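Side-chain contacts in putative calcium binding protein (Streptomyces coelicolor, PDB 3AKB), which binds calcium ions in EF-hand loops and probably takes part in calcium-mediated regulation in this bacterium: residues A32-F37 with A48-A53; A118-A123 with Q136-L141. The protein carries 2 engineered substitutions. All coordinates share one frame; numbering follows the deposited sequence.

Interaction 1 (A32-F37 with A48-A53); sequences AMLAEF and ALYGGA. Engineered in segment 32-37: M33 (natural residue Leu).
L34 reaches across from helix 23-37 to L49 and Y50 of helix 44-64; L34 and L49 carry the contact between them, and L34 alone also meets Y50. CB points toward helix 44-64, but the touching begins only at CG. With CG anti to the carbonyl carbon (chi1 -66°), the fork is thrown forward between the two partners. CG itself lies 3.8 Å from L49 CD2, and the CD2 methyl of L34 touches that same L49 CD2, also at 3.8 Å. The two leucines run antiparallel, side by side, so L49 CD2 rests alongside the branch point of L34. The CD1 methyl turns to Y50, where it approaches the ring obliquely and comes within 3.5 Å of CE2, with CD2 and CZ of the same ring a little farther off. L49 extends to meet this group because its CG is anti to the backbone N (chi1 -167°). M33, an engineered residue in place of the natural leucine, runs as an extended chain lying across that of L49 and brings SD to 4.0 Å from the same L49 CD2 methyl, from a direction roughly perpendicular to that of L34. With an alanine in place of L34, CG and both methyls are lost, which would probably open a gap beside L49 CD2 and take away the methyl that packs against the Y50 ring. The segment axes stay 11.3 Å apart and run roughly antiparallel, at 154°, so the side chains span the interval. In EF-hand terms, helix 23-37 leaves the first calcium loop and helix 44-64 leads into the second. Helix 89-107 backs the contact, taking M33 on A103 and A107 and L49 on F99, while V39 in the connecting loop adjoins L34.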
ATOM      1  N   ALA A  32      -7.481   9.191   2.990  1.00 10.00           N
ATOM      2  CA  ALA A  32      -6.411  10.166   3.219  1.00  9.38           C
ATOM      3  C   ALA A  32      -5.715  10.501   1.904  1.00  9.04           C
ATOM      4  O   ALA A  32      -5.342  11.657   1.666  1.00 10.98           O
ATOM      5  CB  ALA A  32      -5.414   9.647   4.270  1.00 10.28           C
ATOM      6  N   MET A  33      -5.556   9.508   1.032  1.00  8.38           N
ATOM      7  CA  MET A  33      -4.907   9.791  -0.247  1.00  7.79           C
ATOM      8  C   MET A  33      -5.797  10.674  -1.125  1.00  8.69           C
ATOM      9  O   MET A  33      -5.315  11.593  -1.777  1.00  9.62           O
ATOM     10  CB  MET A  33      -4.551   8.505  -1.021  1.00  8.78           C
ATOM     11  CG  MET A  33      -3.636   8.777  -2.181  1.00 10.67           C
ATOM     12  SD  MET A  33      -3.583   7.457  -3.489  1.00  6.06           S
ATOM     13  CE  MET A  33      -2.456   8.346  -4.626  1.00  9.06           C
ATOM     14  N   LEU A  34      -7.095  10.378  -1.153  1.00  8.62           N
ATOM     15  CA  LEU A  34      -8.025  11.218  -1.892  1.00  8.97           C
ATOM     16  C   LEU A  34      -8.031  12.654  -1.388  1.00  9.69           C
ATOM     17  O   LEU A  34      -8.108  13.606  -2.202  1.00 10.45           O
ATOM     18  CB  LEU A  34      -9.437  10.615  -1.820  1.00  8.98           C
ATOM     19  CG  LEU A  34      -9.552   9.275  -2.541  1.00  7.94           C
ATOM     20  CD1 LEU A  34     -10.923   8.647  -2.221  1.00  9.38           C
ATOM     21  CD2 LEU A  34      -9.348   9.368  -4.041  1.00  8.71           C
ATOM     22  N   ALA A  35      -7.983  12.824  -0.067  1.00  9.94           N
ATOM     23  CA  ALA A  35      -7.937  14.153   0.524  1.00 10.91           C
ATOM     24  C   ALA A  35      -6.660  14.906   0.140  1.00 10.28           C
ATOM     25  O   ALA A  35      -6.719  16.112  -0.196  1.00 11.58           O
ATOM     26  CB  ALA A  35      -8.087  14.057   2.026  1.00 10.24           C
ATOM     27  N   GLU A  36      -5.524  14.196   0.125  1.00 10.54           N
ATOM     28  CA  GLU A  36      -4.240  14.802  -0.233  1.00 10.26           C
ATOM     29  C   GLU A  36      -4.269  15.391  -1.653  1.00 10.44           C
ATOM     30  O   GLU A  36      -3.702  16.479  -1.898  1.00 11.15           O
ATOM     31  CB  GLU A  36      -3.116  13.754  -0.093  1.00 10.29           C
ATOM     32  CG  GLU A  36      -1.737  14.169  -0.629  1.00 11.43           C
ATOM     33  CD  GLU A  36      -1.144  15.323   0.129  1.00 12.92           C
ATOM     34  OE1 GLU A  36      -1.269  15.337   1.372  1.00 17.07           O
ATOM     35  OE2 GLU A  36      -0.573  16.235  -0.504  1.00 13.27           O
ATOM     36  N   PHE A  37      -4.893  14.665  -2.577  1.00  9.72           N
ATOM     37  CA  PHE A  37      -4.960  15.067  -3.987  1.00  9.27           C
ATOM     38  C   PHE A  37      -6.245  15.819  -4.375  1.00  9.98           C
ATOM     39  O   PHE A  37      -6.406  16.218  -5.524  1.00 11.46           O
ATOM     40  CB  PHE A  37      -4.729  13.850  -4.867  1.00  9.09           C
ATOM     41  CG  PHE A  37      -3.306  13.409  -4.860  1.00  8.83           C
ATOM     42  CD1 PHE A  37      -2.375  14.042  -5.685  1.00  9.80           C
ATOM     43  CD2 PHE A  37      -2.873  12.433  -3.962  1.00  9.48           C
ATOM     44  CE1 PHE A  37      -1.036  13.653  -5.631  1.00  9.84           C
ATOM     45  CE2 PHE A  37      -1.529  12.058  -3.892  1.00  9.19           C
ATOM     46  CZ  PHE A  37      -0.617  12.653  -4.726  1.00 10.03           C
ATOM     47  N   ALA A  48     -12.756   3.980  -7.737  1.00  7.04           N
ATOM     48  CA  ALA A  48     -11.793   2.955  -8.107  1.00  7.37           C
ATOM     49  C   ALA A  48     -10.775   2.758  -6.987  1.00  7.16           C
ATOM     50  O   ALA A  48     -10.331   1.642  -6.778  1.00  7.70           O
ATOM     51  CB  ALA A  48     -11.097   3.292  -9.425  1.00  8.40           C
ATOM     52  N   LEU A  49     -10.398   3.828  -6.281  1.00  6.62           N
ATOM     53  CA  LEU A  49      -9.450   3.684  -5.178  1.00  7.73           C
ATOM     54  C   LEU A  49     -10.042   2.906  -4.001  1.00  7.43           C
ATOM     55  O   LEU A  49      -9.405   2.006  -3.473  1.00  7.03           O
ATOM     56  CB  LEU A  49      -8.885   5.025  -4.712  1.00  7.17           C
ATOM     57  CG  LEU A  49      -7.676   4.877  -3.779  1.00  6.65           C
ATOM     58  CD1 LEU A  49      -6.468   4.407  -4.575  1.00  9.01           C
ATOM     59  CD2 LEU A  49      -7.403   6.192  -3.095  1.00  9.40           C
ATOM     60  N   TYR A  50     -11.267   3.235  -3.610  1.00  7.37           N
ATOM     61  CA  TYR A  50     -11.925   2.455  -2.544  1.00  7.28           C
ATOM     62  C   TYR A  50     -12.099   1.011  -2.956  1.00  8.07           C
ATOM     63  O   TYR A  50     -11.857   0.115  -2.154  1.00  8.76           O
ATOM     64  CB  TYR A  50     -13.267   3.086  -2.175  1.00  8.89           C
ATOM     65  CG  TYR A  50     -13.150   4.237  -1.218  1.00  8.54           C
ATOM     66  CD1 TYR A  50     -12.776   4.005   0.101  1.00 10.07           C
ATOM     67  CD2 TYR A  50     -13.416   5.555  -1.619  1.00  8.25           C
ATOM     68  CE1 TYR A  50     -12.662   5.053   1.017  1.00  9.12           C
ATOM     69  CE2 TYR A  50     -13.323   6.618  -0.716  1.00  8.51           C
ATOM     70  CZ  TYR A  50     -12.947   6.359   0.618  1.00  8.48           C
ATOM     71  OH  TYR A  50     -12.837   7.372   1.542  1.00 12.15           O
ATOM     72  N   GLY A  51     -12.521   0.760  -4.190  1.00  8.38           N
ATOM     73  CA  GLY A  51     -12.664  -0.613  -4.658  1.00  8.50           C
ATOM     74  C   GLY A  51     -11.353  -1.383  -4.595  1.00  8.66           C
ATOM     75  O   GLY A  51     -11.307  -2.547  -4.159  1.00 10.19           O
ATOM     76  N   GLY A  52     -10.272  -0.744  -5.032  1.00  8.16           N
ATOM     77  CA  GLY A  52      -8.975  -1.423  -4.993  1.00  7.88           C
ATOM     78  C   GLY A  52      -8.490  -1.669  -3.580  1.00  8.04           C
ATOM     79  O   GLY A  52      -7.918  -2.712  -3.287  1.00  7.75           O
ATOM     80  N   ALA A  53      -8.745  -0.708  -2.690  1.00  8.14           N
ATOM     81  CA  ALA A  53      -8.340  -0.843  -1.295  1.00  7.17           C
ATOM     82  C   ALA A  53      -9.099  -1.986  -0.639  1.00  7.53           C
ATOM     83  O   ALA A  53      -8.505  -2.766   0.113  1.00  7.92           O
ATOM     84  CB  ALA A  53      -8.598   0.444  -0.535  1.00  8.16           C
TER

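Interaction 2 (A118-A123 with Q136-L141); sequences ADTARA and QAAAAL
A138 and L141, one turn apart on helix 131-141, are the residues that meet T120 and A121 of helix 117-126. Walking toward the calcium loop, A137 packs on L124, farther along helix 117-126. A138 follows, aimed straight at the partner backbone. Its CB stands 3.5 Å from A121 N and 3.8 Å from A121 CB, so a single methyl lies against both backbone and side chain. The methyl CG2 of T120 covers it from another side at 3.9 Å, and V117 adds to the same patch. Here the two chains come nearest, with 5.1 Å between the CA atoms of A121 and A138, and the segment axes pass 8.2 Å apart at 129°. At L141 the contact closes: its CD1 methyl lies 3.8 Å from T120 CG2, the two side chains crossing at a slant. T120 presents carbon here because chi1 -61° puts OG1 beside the backbone N and CG2 anti to it; OG1 is turned back to hydrogen-bond T116 O, just before the start of its helix. V149 touches both T120 and L141, and D142, a calcium ligand of the last EF-hand, comes directly after L141. Thus the exit helix of the third EF-hand leans on the entry helix of the fourth. The side-chain contacts are all apolar, though the A138 methyl also lies against the backbone at A121 N; the threonine hydroxyl is satisfied locally, and the short axis distance rests on the small size of A121 and A138.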
ATOM      1  N   ALA A 118       7.701  13.662  -6.919  1.00 10.72           N
ATOM      2  CA  ALA A 118       7.182  14.528  -5.846  1.00  9.94           C
ATOM      3  C   ALA A 118       5.770  14.091  -5.414  1.00  9.73           C
ATOM      4  O   ALA A 118       5.427  14.084  -4.240  1.00  9.77           O
ATOM      5  CB  ALA A 118       7.191  15.994  -6.285  1.00 11.28           C
ATOM      6  N   ASP A 119       4.942  13.718  -6.392  1.00  8.90           N
ATOM      7  CA  ASP A 119       3.576  13.298  -6.069  1.00  8.96           C
ATOM      8  C   ASP A 119       3.526  11.878  -5.496  1.00  8.55           C
ATOM      9  O   ASP A 119       2.648  11.553  -4.699  1.00  7.58           O
ATOM     10  CB  ASP A 119       2.669  13.486  -7.289  1.00  8.91           C
ATOM     11  CG  ASP A 119       2.385  14.969  -7.563  1.00  9.37           C
ATOM     12  OD1 ASP A 119       2.458  15.771  -6.588  1.00 11.11           O
ATOM     13  OD2 ASP A 119       2.101  15.371  -8.726  1.00 10.12           O
ATOM     14  N   THR A 120       4.486  11.040  -5.896  1.00  8.55           N
ATOM     15  CA  THR A 120       4.675   9.755  -5.254  1.00  8.83           C
ATOM     16  C   THR A 120       4.991   9.933  -3.763  1.00  8.94           C
ATOM     17  O   THR A 120       4.435   9.210  -2.925  1.00  9.90           O
ATOM     18  CB  THR A 120       5.766   8.963  -5.961  1.00  9.51           C
ATOM     19  OG1 THR A 120       5.338   8.757  -7.311  1.00  9.79           O
ATOM     20  CG2 THR A 120       5.983   7.591  -5.283  1.00  9.41           C
ATOM     21  N   ALA A 121       5.864  10.881  -3.433  1.00  8.77           N
ATOM     22  CA  ALA A 121       6.153  11.180  -2.035  1.00  8.19           C
ATOM     23  C   ALA A 121       4.899  11.593  -1.253  1.00  8.84           C
ATOM     24  O   ALA A 121       4.689  11.151  -0.105  1.00  9.44           O
ATOM     25  CB  ALA A 121       7.266  12.240  -1.929  1.00  7.81           C
ATOM     26  N   ARG A 122       4.047  12.414  -1.880  1.00  9.70           N
ATOM     27  CA  ARG A 122       2.775  12.840  -1.264  1.00  9.95           C
ATOM     28  C   ARG A 122       1.888  11.650  -0.968  1.00 10.13           C
ATOM     29  O   ARG A 122       1.259  11.581   0.087  1.00 11.59           O
ATOM     30  CB  ARG A 122       2.033  13.790  -2.192  1.00  9.89           C
ATOM     31  CG  ARG A 122       2.674  15.149  -2.263  1.00 11.01           C
ATOM     32  CD  ARG A 122       2.008  16.003  -3.365  1.00  9.78           C
ATOM     33  NE  ARG A 122       0.586  16.268  -3.132  1.00 11.23           N
ATOM     34  CZ  ARG A 122      -0.232  16.779  -4.048  1.00 12.06           C
ATOM     35  NH1 ARG A 122       0.224  17.045  -5.263  1.00 13.55           N
ATOM     36  NH2 ARG A 122      -1.501  17.015  -3.757  1.00 12.59           N
ATOM     37  N   ALA A 123       1.826  10.721  -1.919  1.00  8.82           N
ATOM     38  CA  ALA A 123       1.050   9.502  -1.687  1.00  8.90           C
ATOM     39  C   ALA A 123       1.556   8.740  -0.471  1.00  8.82           C
ATOM     40  O   ALA A 123       0.772   8.340   0.393  1.00  9.40           O
ATOM     41  CB  ALA A 123       1.048   8.582  -2.933  1.00  8.74           C
ATOM     42  N   GLN A 136      12.770  10.131   0.138  1.00 12.89           N
ATOM     43  CA  GLN A 136      13.791   9.120  -0.125  1.00 14.40           C
ATOM     44  C   GLN A 136      13.200   7.908  -0.827  1.00 13.65           C
ATOM     45  O   GLN A 136      13.753   7.432  -1.826  1.00 13.55           O
ATOM     46  CB  GLN A 136      14.476   8.682   1.176  1.00 14.45           C
ATOM     47  CG  GLN A 136      15.213   9.782   1.928  1.00 17.98           C
ATOM     48  CD  GLN A 136      15.920   9.270   3.187  1.00 18.91           C
ATOM     49  OE1 GLN A 136      16.516   8.185   3.187  1.00 25.34           O
ATOM     50  NE2 GLN A 136      15.846  10.045   4.265  1.00 23.80           N
ATOM     51  N   ALA A 137      12.068   7.409  -0.333  1.00 12.19           N
ATOM     52  CA  ALA A 137      11.465   6.214  -0.936  1.00 12.04           C
ATOM     53  C   ALA A 137      10.929   6.519  -2.338  1.00 11.62           C
ATOM     54  O   ALA A 137      11.077   5.702  -3.242  1.00 12.10           O
ATOM     55  CB  ALA A 137      10.351   5.637  -0.043  1.00 11.43           C
ATOM     56  N   ALA A 138      10.285   7.671  -2.495  1.00 11.49           N
ATOM     57  CA  ALA A 138       9.778   8.056  -3.822  1.00 11.96           C
ATOM     58  C   ALA A 138      10.893   8.076  -4.867  1.00 12.28           C
ATOM     59  O   ALA A 138      10.722   7.537  -5.955  1.00 12.18           O
ATOM     60  CB  ALA A 138       9.060   9.413  -3.779  1.00 11.58           C
ATOM     61  N   ALA A 139      12.026   8.687  -4.523  1.00 12.87           N
ATOM     62  CA  ALA A 139      13.181   8.753  -5.396  1.00 13.19           C
ATOM     63  C   ALA A 139      13.666   7.360  -5.808  1.00 13.90           C
ATOM     64  O   ALA A 139      13.989   7.164  -6.978  1.00 13.40           O
ATOM     65  CB  ALA A 139      14.307   9.529  -4.715  1.00 14.49           C
ATOM     66  N   ALA A 140      13.705   6.427  -4.848  1.00 13.35           N
ATOM     67  CA  ALA A 140      14.187   5.064  -5.076  1.00 13.83           C
ATOM     68  C   ALA A 140      13.264   4.280  -5.983  1.00 14.35           C
ATOM     69  O   ALA A 140      13.692   3.343  -6.662  1.00 14.76           O
ATOM     70  CB  ALA A 140      14.387   4.329  -3.739  1.00 15.48           C
ATOM     71  N   LEU A 141      11.986   4.657  -6.000  1.00 13.28           N
ATOM     72  CA  LEU A 141      11.024   4.015  -6.894  1.00 13.99           C
ATOM     73  C   LEU A 141      11.234   4.343  -8.375  1.00 13.51           C
ATOM     74  O   LEU A 141      10.759   3.602  -9.245  1.00 14.72           O
ATOM     75  CB  LEU A 141       9.598   4.384  -6.468  1.00 13.35           C
ATOM     76  CG  LEU A 141       9.130   3.684  -5.186  1.00 14.16           C
ATOM     77  CD1 LEU A 141       7.814   4.262  -4.743  1.00 13.78           C
ATOM     78  CD2 LEU A 141       9.024   2.193  -5.420  1.00 14.85           C
TER

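How the interactions relate
Interactions 1 and 2 each join the exit helix of one EF-hand to the entry helix of the next, in the first and second halves of the chain. Interaction 1 is a buried contact in which long side chains bridge well-separated helices; interaction 2 is only partly buried and brings helices close through alanines. Both are apolar in their side-chain contacts. Their centres lie about 17 Å apart, yet helices 23-37 and 117-126 meet directly, and there the chemistry changes: E36 OE2 forms a salt bridge with R122 NE at 2.9 Å, the F37 ring packs on D119 and R122, and engineered M33 reaches A123. Charge thus joins the two halves beside apolar packing.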